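Local coordinates for protein Ps01740 (Pseudomonas sp. UW4, PDB 5UIF) that belongs to the tautomerase superfamily and, as a homologue of cis-3-chloroacrylic acid dehalogenase, may dehalogenate 3-chloroacrylic acid, at residues S23-H28 and A34-V39; Y3-V8 and D85-V90; G10-R15 and V41-L46. All coordinates share one frame; numbering follows the deposited sequence.

How the contacts relate
Contacts 2 and 3 lie close together, their centres about 9 Å apart, and contact 1 sits towards the other end of helix 14-32. Contact 2 is the most central: strand 2-8 meets helix 73-91 through three buried side chains and little polar chemistry. Contact 3, only partly buried, joins the loop leading into helix 14-32 to strand 40-46 and mixes an apolar pair with a carboxylate and a water at its exposed edge. Contact 1 is buried again and brings the later part of the same helix against the loop leading into that strand, largely through methyl groups. Contacts 1 and 3 both reach the second subunit.

Contact 1: residues S23-H28 and A34-V39; sequences SITSIH and APASYV
The His28 imidazole meets Val39 and Ala34, both approaching it obliquely. The methyl CG2 of Val39 lies 3.8 Å from His28 CD2, and the CB of Ala34 sits 4.3 Å from His28 NE2, so the touching is done by the part of the ring away from ND1. That nitrogen bonds instead to the hydroxyl of Tyr3, which helps fix how the ring is turned. With CG opposite the backbone N (chi1 -180°), the ring is carried out from the helix to the side of Val39, and the two side chains run past one another in opposite directions.

Val39 divides its branches between two helix residues one turn apart. While CG2 serves His28, CG1 packs 3.7 Å from Thr25 OG1, and the Thr25 methyl CG2 is 3.9 Å from Val39 CB. The same methyl reaches Ala36 CB at 4.0 Å. The Thr25 hydroxyl turns back to the helix, bonded to the carbonyl of Ala21, and also takes a hydrogen bond from a water 2.6 Å from OG1; that water's second bond, to Val39 O, is weak. Gly55 and Ala54 of the second subunit pack on Thr25 and Ala36 respectively.

Both His28 and Val39 also touch Pro1, the amino-terminal proline that tautomerase superfamily enzymes typically use in catalysis. This places the contact beside the probable active site, where the helix of a beta-alpha-beta unit packs on the loop that leads to its second strand.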
loop_
_atom_site.group_PDB
_atom_site.type_symbol
_atom_site.label_atom_id
_atom_site.label_comp_id
_atom_site.label_asym_id
_atom_site.label_seq_id
_atom_site.Cartn_x
_atom_site.Cartn_y
_atom_site.Cartn_z
ATOM N N SER A 23 12.923 16.638 -2.265
ATOM C CA SER A 23 12.909 16.989 -0.851
ATOM C C SER A 23 12.929 15.747 0.033
ATOM O O SER A 23 13.744 15.644 0.948
ATOM C CB SER A 23 11.686 17.848 -0.524
ATOM O OG SER A 23 11.641 18.163 0.857
ATOM N N ILE A 24 12.027 14.808 -0.246
ATOM C CA ILE A 24 11.940 13.565 0.515
ATOM C C ILE A 24 13.250 12.784 0.453
ATOM O O ILE A 24 13.725 12.265 1.465
ATOM C CB ILE A 24 10.786 12.673 0.007
ATOM C CG1 ILE A 24 9.435 13.302 0.354
ATOM C CG2 ILE A 24 10.874 11.276 0.605
ATOM C CD1 ILE A 24 8.249 12.544 -0.200
ATOM N N THR A 25 13.835 12.717 -0.739
ATOM C CA THR A 25 15.105 12.026 -0.939
ATOM C C THR A 25 16.205 12.633 -0.074
ATOM O O THR A 25 16.944 11.915 0.598
ATOM C CB THR A 25 15.543 12.068 -2.416
ATOM O OG1 THR A 25 14.482 11.580 -3.246
ATOM C CG2 THR A 25 16.786 11.215 -2.630
ATOM N N SER A 26 16.303 13.959 -0.091
ATOM C CA SER A 26 17.303 14.672 0.697
ATOM C C SER A 26 17.126 14.436 2.195
ATOM O O SER A 26 18.102 14.254 2.924
ATOM C CB SER A 26 17.245 16.170 0.398
ATOM O OG SER A 26 18.168 16.884 1.201
ATOM N N ILE A 27 15.876 14.442 2.644
ATOM C CA ILE A 27 15.557 14.237 4.052
ATOM C C ILE A 27 15.936 12.829 4.507
ATOM O O ILE A 27 16.478 12.645 5.598
ATOM C CB ILE A 27 14.058 14.484 4.323
ATOM C CG1 ILE A 27 13.712 15.951 4.067
ATOM C CG2 ILE A 27 13.695 14.103 5.749
ATOM C CD1 ILE A 27 12.227 16.218 3.952
ATOM N N HIS A 28 15.666 11.840 3.661
ATOM C CA HIS A 28 15.960 10.451 3.997
ATOM C C HIS A 28 17.459 10.157 4.005
ATOM O O HIS A 28 17.968 9.529 4.934
ATOM C CB HIS A 28 15.260 9.501 3.024
ATOM C CG HIS A 28 15.510 8.054 3.315
ATOM N ND1 HIS A 28 14.727 7.324 4.182
ATOM C CD2 HIS A 28 16.465 7.205 2.865
ATOM C CE1 HIS A 28 15.184 6.086 4.249
ATOM N NE2 HIS A 28 16.239 5.988 3.461
ATOM N N ALA A 34 21.801 6.899 4.083
ATOM C CA ALA A 34 21.700 5.940 2.989
ATOM C C ALA A 34 21.811 6.647 1.641
ATOM O O ALA A 34 21.338 7.773 1.491
ATOM C CB ALA A 34 20.393 5.166 3.082
ATOM N N PRO A 35 22.443 5.989 0.655
ATOM C CA PRO A 35 22.628 6.569 -0.682
ATOM C C PRO A 35 21.305 6.864 -1.386
ATOM O O PRO A 35 20.311 6.179 -1.153
ATOM C CB PRO A 35 23.417 5.489 -1.430
ATOM C CG PRO A 35 23.174 4.231 -0.668
ATOM C CD PRO A 35 23.046 4.649 0.759
ATOM N N ALA A 36 21.310 7.880 -2.245
ATOM C CA ALA A 36 20.095 8.338 -2.911
ATOM C C ALA A 36 19.591 7.349 -3.958
ATOM O O ALA A 36 18.402 7.327 -4.275
ATOM C CB ALA A 36 20.335 9.699 -3.552
ATOM N N SER A 37 20.495 6.529 -4.487
ATOM C CA SER A 37 20.160 5.597 -5.561
ATOM C C SER A 37 19.107 4.570 -5.147
ATOM O O SER A 37 18.398 4.023 -5.991
ATOM C CB SER A 37 21.420 4.877 -6.046
ATOM O OG SER A 37 22.057 4.194 -4.981
ATOM N N TYR A 38 19.009 4.312 -3.847
ATOM C CA TYR A 38 18.057 3.333 -3.333
ATOM C C TYR A 38 16.725 3.981 -2.964
ATOM O O TYR A 38 15.750 3.289 -2.676
ATOM C CB TYR A 38 18.641 2.609 -2.118
ATOM C CG TYR A 38 19.808 1.703 -2.443
ATOM C CD1 TYR A 38 19.625 0.338 -2.620
ATOM C CD2 TYR A 38 21.092 2.213 -2.577
ATOM C CE1 TYR A 38 20.687 -0.494 -2.918
ATOM C CE2 TYR A 38 22.162 1.389 -2.875
ATOM C CZ TYR A 38 21.953 0.037 -3.044
ATOM O OH TYR A 38 23.014 -0.789 -3.341
ATOM N N VAL A 39 16.690 5.309 -2.980
ATOM C CA VAL A 39 15.490 6.048 -2.600
ATOM C C VAL A 39 14.511 6.179 -3.763
ATOM O O VAL A 39 14.821 6.800 -4.780
ATOM C CB VAL A 39 15.839 7.454 -2.079
ATOM C CG1 VAL A 39 14.576 8.205 -1.692
ATOM C CG2 VAL A 39 16.793 7.359 -0.899
HETATM O O HOH W 1 13.633 9.948 -5.086
#

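Contact 2: residues Y3-V8 and D85-V90; sequences YECQTV and DVYMAV
Tyr87 reaches from helix 73-91 to Thr7 and Cys5 of strand 2-8, on a turn of helix held by the bond from Val90 N to Val86 O, 2.9 Å. The backbone carbonyl of Tyr87 has a partner of its own in the hydroxyl of Thr91. Across to the strand the chemistry changes: what touches is a phenol, a methyl and a sulfur.

Tyr87 holds its CG trans to the backbone N (chi1 -177°), and the phenol leaves the helix for the sheet, its hydroxyl end leading. There it meets the Thr7 methyl, CG2 lying 3.2 Å from Tyr87 OH and 4.2 Å from Tyr87 CZ, the two side chains crossing at a slant. The Thr7 hydroxyl faces elsewhere: OG1 stays 5.0 Å from Tyr87 OH, too far for the two to bond.

Cys5, two residues back and so on the same side of the strand, supplies the second touch. Its SG is 4.3 Å from Tyr87 CE1 and 5.4 Å from the ring centroid, along a line 57° off the ring normal. This is an oblique sulfur-aromatic contact, not a sulfur seated over the ring centre.

Leu20 of helix 14-32 and Ala61 and Ile63 of strand 61-68 also pack on Tyr87, and Thr11 closes in from the loop after strand 2-8. The ring therefore lies in the layer between the helices and the sheet of the alpha/beta fold. Between these two segments, the contact probably rests on dispersion and a weak sulfur-ring attraction, and so on the fit of shapes more than on any directional bond.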
loop_
_atom_site.group_PDB
_atom_site.type_symbol
_atom_site.label_atom_id
_atom_site.label_comp_id
_atom_site.label_asym_id
_atom_site.label_seq_id
_atom_site.Cartn_x
_atom_site.Cartn_y
_atom_site.Cartn_z
ATOM N N TYR A 3 8.907 5.590 -0.700
ATOM C CA TYR A 3 7.923 6.561 -0.232
ATOM C C TYR A 3 6.791 6.706 -1.243
ATOM O O TYR A 3 7.034 6.889 -2.436
ATOM C CB TYR A 3 8.581 7.920 0.023
ATOM C CG TYR A 3 9.476 7.953 1.241
ATOM C CD1 TYR A 3 10.808 7.569 1.158
ATOM C CD2 TYR A 3 8.990 8.375 2.471
ATOM C CE1 TYR A 3 11.631 7.601 2.270
ATOM C CE2 TYR A 3 9.804 8.410 3.587
ATOM C CZ TYR A 3 11.122 8.022 3.482
ATOM O OH TYR A 3 11.935 8.057 4.592
ATOM N N GLU A 4 5.555 6.623 -0.762
ATOM C CA GLU A 4 4.388 6.708 -1.633
ATOM C C GLU A 4 3.472 7.857 -1.225
ATOM O O GLU A 4 3.123 7.998 -0.054
ATOM C CB GLU A 4 3.613 5.389 -1.617
ATOM C CG GLU A 4 4.435 4.186 -2.055
ATOM C CD GLU A 4 3.680 2.879 -1.913
ATOM O OE1 GLU A 4 2.842 2.577 -2.788
ATOM O OE2 GLU A 4 3.926 2.153 -0.928
ATOM N N CYS A 5 3.082 8.673 -2.200
ATOM C CA CYS A 5 2.215 9.817 -1.942
ATOM C C CYS A 5 0.842 9.632 -2.582
ATOM O O CYS A 5 0.730 9.473 -3.797
ATOM C CB CYS A 5 2.862 11.104 -2.454
ATOM S SG CYS A 5 1.970 12.617 -2.020
ATOM N N GLN A 6 -0.200 9.655 -1.755
ATOM C CA GLN A 6 -1.566 9.494 -2.238
ATOM C C GLN A 6 -2.394 10.752 -2.006
ATOM O O GLN A 6 -2.679 11.115 -0.866
ATOM C CB GLN A 6 -2.239 8.300 -1.560
ATOM C CG GLN A 6 -1.813 6.949 -2.105
ATOM C CD GLN A 6 -2.555 5.801 -1.451
ATOM O OE1 GLN A 6 -3.149 5.958 -0.384
ATOM N NE2 GLN A 6 -2.525 4.637 -2.090
ATOM N N THR A 7 -2.776 11.414 -3.093
ATOM C CA THR A 7 -3.612 12.607 -3.011
ATOM C C THR A 7 -4.790 12.507 -3.970
ATOM O O THR A 7 -4.840 11.616 -4.817
ATOM C CB THR A 7 -2.817 13.889 -3.333
ATOM O OG1 THR A 7 -2.365 13.847 -4.692
ATOM C CG2 THR A 7 -1.619 14.031 -2.407
ATOM N N VAL A 8 -5.741 13.426 -3.830
ATOM C CA VAL A 8 -6.870 13.503 -4.747
ATOM C C VAL A 8 -6.399 14.066 -6.085
ATOM O O VAL A 8 -5.576 14.981 -6.121
ATOM C CB VAL A 8 -8.011 14.372 -4.168
ATOM C CG1 VAL A 8 -9.128 14.562 -5.187
ATOM C CG2 VAL A 8 -8.554 13.748 -2.893
ATOM N N ASP A 85 6.227 19.104 7.167
ATOM C CA ASP A 85 6.452 20.540 7.014
ATOM C C ASP A 85 6.615 20.927 5.550
ATOM O O ASP A 85 6.093 21.950 5.105
ATOM C CB ASP A 85 7.687 20.978 7.805
ATOM C CG ASP A 85 7.420 21.085 9.294
ATOM O OD1 ASP A 85 6.253 21.315 9.677
ATOM O OD2 ASP A 85 8.379 20.941 10.082
ATOM N N VAL A 86 7.345 20.100 4.807
ATOM C CA VAL A 86 7.609 20.357 3.397
ATOM C C VAL A 86 6.334 20.283 2.559
ATOM O O VAL A 86 6.074 21.167 1.741
ATOM C CB VAL A 86 8.655 19.368 2.837
ATOM C CG1 VAL A 86 8.563 19.280 1.319
ATOM C CG2 VAL A 86 10.056 19.774 3.274
ATOM N N TYR A 87 5.539 19.239 2.771
ATOM C CA TYR A 87 4.322 19.050 1.987
ATOM C C TYR A 87 3.329 20.191 2.192
ATOM O O TYR A 87 2.680 20.635 1.244
ATOM C CB TYR A 87 3.648 17.717 2.329
ATOM C CG TYR A 87 2.419 17.453 1.489
ATOM C CD1 TYR A 87 2.524 16.865 0.236
ATOM C CD2 TYR A 87 1.153 17.808 1.942
ATOM C CE1 TYR A 87 1.405 16.630 -0.540
ATOM C CE2 TYR A 87 0.030 17.580 1.174
ATOM C CZ TYR A 87 0.160 16.990 -0.066
ATOM O OH TYR A 87 -0.959 16.760 -0.833
ATOM N N MET A 88 3.207 20.656 3.430
ATOM C CA MET A 88 2.299 21.754 3.741
ATOM C C MET A 88 2.778 23.058 3.115
ATOM O O MET A 88 1.978 23.934 2.794
ATOM C CB MET A 88 2.152 21.923 5.255
ATOM C CG MET A 88 1.389 20.802 5.938
ATOM S SD MET A 88 1.224 21.079 7.711
ATOM C CE MET A 88 0.393 22.667 7.728
ATOM N N ALA A 89 4.090 23.181 2.946
ATOM C CA ALA A 89 4.674 24.384 2.364
ATOM C C ALA A 89 4.558 24.375 0.844
ATOM O O ALA A 89 4.374 25.419 0.219
ATOM C CB ALA A 89 6.126 24.517 2.781
ATOM N N VAL A 90 4.670 23.189 0.257
ATOM C CA VAL A 90 4.594 23.035 -1.191
ATOM C C VAL A 90 3.152 23.140 -1.681
ATOM O O VAL A 90 2.879 23.741 -2.721
ATOM C CB VAL A 90 5.199 21.682 -1.636
ATOM C CG1 VAL A 90 4.863 21.382 -3.092
ATOM C CG2 VAL A 90 6.705 21.675 -1.415
#

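Contact 3: residues G10-R15 and V41-L46; sequences GTLSER and VLFKEL
Phe43 and Leu12 meet because each swings its CG opposite its own carbonyl carbon, with chi1 at -70° and -62°. Leu12 CD1 then lands 3.7 Å from both Phe43 CD2 and CE2, approaching the ring obliquely while the two side chains cross at about a right angle. Arg17 and Leu20 of helix 14-32 pack on both residues.

Glu45, two residues further along the strand and on the same side, stretches its chain out to the loop before the helix. Its OE2 receives the Gly10 N-H in a long, weak bond of 3.4 Å that is nonetheless nearly straight, at 173°. A water adds a second link, donating to Glu45 OE2 at 2.9 Å and accepting from Leu12 N at 3.1 Å. Just beyond, Ser13 caps the start of the helix with its side chain.

The contact thus ties the loop before the beta-alpha-beta crossover helix to the unit's second strand by two different means. Leucine and phenylalanine supply the buried grip; nearer the surface, one carboxylate oxygen gathers a backbone N-H and a water, which is consistent with an ionised glutamate, though the N-H bond is weak.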
loop_
_atom_site.group_PDB
_atom_site.type_symbol
_atom_site.label_atom_id
_atom_site.label_comp_id
_atom_site.label_asym_id
_atom_site.label_seq_id
_atom_site.Cartn_x
_atom_site.Cartn_y
_atom_site.Cartn_z
ATOM N N GLY A 10 -5.481 16.000 -9.131
ATOM C CA GLY A 10 -5.410 17.424 -9.403
ATOM C C GLY A 10 -4.713 18.214 -8.312
ATOM O O GLY A 10 -4.540 19.427 -8.428
ATOM N N THR A 11 -4.310 17.526 -7.249
ATOM C CA THR A 11 -3.648 18.177 -6.124
ATOM C C THR A 11 -2.233 18.625 -6.481
ATOM O O THR A 11 -1.876 19.788 -6.299
ATOM C CB THR A 11 -3.577 17.252 -4.895
ATOM O OG1 THR A 11 -4.903 16.903 -4.478
ATOM C CG2 THR A 11 -2.856 17.944 -3.749
ATOM N N LEU A 12 -1.432 17.694 -6.989
ATOM C CA LEU A 12 -0.033 17.973 -7.294
ATOM C C LEU A 12 0.212 18.177 -8.785
ATOM O O LEU A 12 -0.389 17.505 -9.622
ATOM C CB LEU A 12 0.851 16.836 -6.776
ATOM C CG LEU A 12 0.836 16.616 -5.263
ATOM C CD1 LEU A 12 1.688 15.416 -4.880
ATOM C CD2 LEU A 12 1.322 17.866 -4.557
ATOM N N SER A 13 1.097 19.117 -9.105
ATOM C CA SER A 13 1.522 19.350 -10.481
ATOM C C SER A 13 2.810 18.586 -10.753
ATOM O O SER A 13 3.289 17.838 -9.899
ATOM C CB SER A 13 1.720 20.846 -10.748
ATOM O OG SER A 13 2.759 21.373 -9.939
ATOM N N GLU A 14 3.365 18.769 -11.946
ATOM C CA GLU A 14 4.631 18.141 -12.298
ATOM C C GLU A 14 5.756 18.739 -11.467
ATOM O O GLU A 14 6.594 18.019 -10.919
ATOM C CB GLU A 14 4.930 18.312 -13.789
ATOM C CG GLU A 14 5.028 17.002 -14.558
ATOM C CD GLU A 14 5.731 17.152 -15.897
ATOM O OE1 GLU A 14 5.362 18.066 -16.666
ATOM O OE2 GLU A 14 6.652 16.355 -16.182
ATOM N N ARG A 15 5.763 20.065 -11.381
ATOM C CA ARG A 15 6.784 20.789 -10.635
ATOM C C ARG A 15 6.745 20.421 -9.152
ATOM O O ARG A 15 7.787 20.315 -8.499
ATOM C CB ARG A 15 6.602 22.299 -10.823
ATOM C CG ARG A 15 6.658 23.105 -9.535
ATOM C CD ARG A 15 6.237 24.545 -9.759
ATOM N NE ARG A 15 4.843 24.636 -10.177
ATOM C CZ ARG A 15 3.806 24.569 -9.349
ATOM N NH1 ARG A 15 4.001 24.417 -8.046
ATOM N NH2 ARG A 15 2.573 24.662 -9.827
ATOM N N VAL A 41 10.538 7.298 -4.947
ATOM C CA VAL A 41 9.340 8.052 -4.591
ATOM C C VAL A 41 8.251 7.879 -5.646
ATOM O O VAL A 41 8.473 8.139 -6.829
ATOM C CB VAL A 41 9.642 9.553 -4.418
ATOM C CG1 VAL A 41 8.387 10.303 -3.993
ATOM C CG2 VAL A 41 10.756 9.758 -3.403
ATOM N N LEU A 42 7.075 7.440 -5.211
ATOM C CA LEU A 42 5.959 7.204 -6.122
ATOM C C LEU A 42 4.791 8.140 -5.827
ATOM O O LEU A 42 4.544 8.497 -4.676
ATOM C CB LEU A 42 5.494 5.750 -6.031
ATOM C CG LEU A 42 6.581 4.673 -6.013
ATOM C CD1 LEU A 42 5.952 3.293 -5.893
ATOM C CD2 LEU A 42 7.464 4.761 -7.250
ATOM N N PHE A 43 4.072 8.531 -6.875
ATOM C CA PHE A 43 2.907 9.396 -6.722
ATOM C C PHE A 43 1.658 8.755 -7.315
ATOM O O PHE A 43 1.630 8.392 -8.490
ATOM C CB PHE A 43 3.159 10.757 -7.374
ATOM C CG PHE A 43 4.165 11.600 -6.645
ATOM C CD1 PHE A 43 5.511 11.531 -6.968
ATOM C CD2 PHE A 43 3.767 12.460 -5.636
ATOM C CE1 PHE A 43 6.438 12.305 -6.297
ATOM C CE2 PHE A 43 4.688 13.237 -4.962
ATOM C CZ PHE A 43 6.026 13.161 -5.293
ATOM N N LYS A 44 0.627 8.621 -6.488
ATOM C CA LYS A 44 -0.638 8.041 -6.918
ATOM C C LYS A 44 -1.792 8.996 -6.638
ATOM O O LYS A 44 -1.850 9.616 -5.576
ATOM C CB LYS A 44 -0.877 6.701 -6.220
ATOM C CG LYS A 44 -0.010 5.572 -6.750
ATOM C CD LYS A 44 0.120 4.445 -5.741
ATOM C CE LYS A 44 0.911 4.894 -4.522
ATOM N NZ LYS A 44 0.964 3.840 -3.475
ATOM N N GLU A 45 -2.705 9.114 -7.595
ATOM C CA GLU A 45 -3.852 10.000 -7.442
ATOM C C GLU A 45 -5.145 9.226 -7.216
ATOM O O GLU A 45 -5.344 8.147 -7.772
ATOM C CB GLU A 45 -4.000 10.907 -8.666
ATOM C CG GLU A 45 -2.953 12.003 -8.753
ATOM C CD GLU A 45 -3.249 13.004 -9.853
ATOM O OE1 GLU A 45 -4.032 12.670 -10.767
ATOM O OE2 GLU A 45 -2.702 14.126 -9.801
ATOM N N LEU A 46 -6.019 9.791 -6.389
ATOM C CA LEU A 46 -7.321 9.198 -6.118
ATOM C C LEU A 46 -8.406 9.922 -6.902
ATOM O O LEU A 46 -8.354 11.141 -7.068
ATOM C CB LEU A 46 -7.632 9.247 -4.620
ATOM C CG LEU A 46 -6.654 8.522 -3.694
ATOM C CD1 LEU A 46 -6.924 8.883 -2.243
ATOM C CD2 LEU A 46 -6.745 7.020 -3.898
HETATM O O HOH W 2 -1.920 14.640 -7.050
#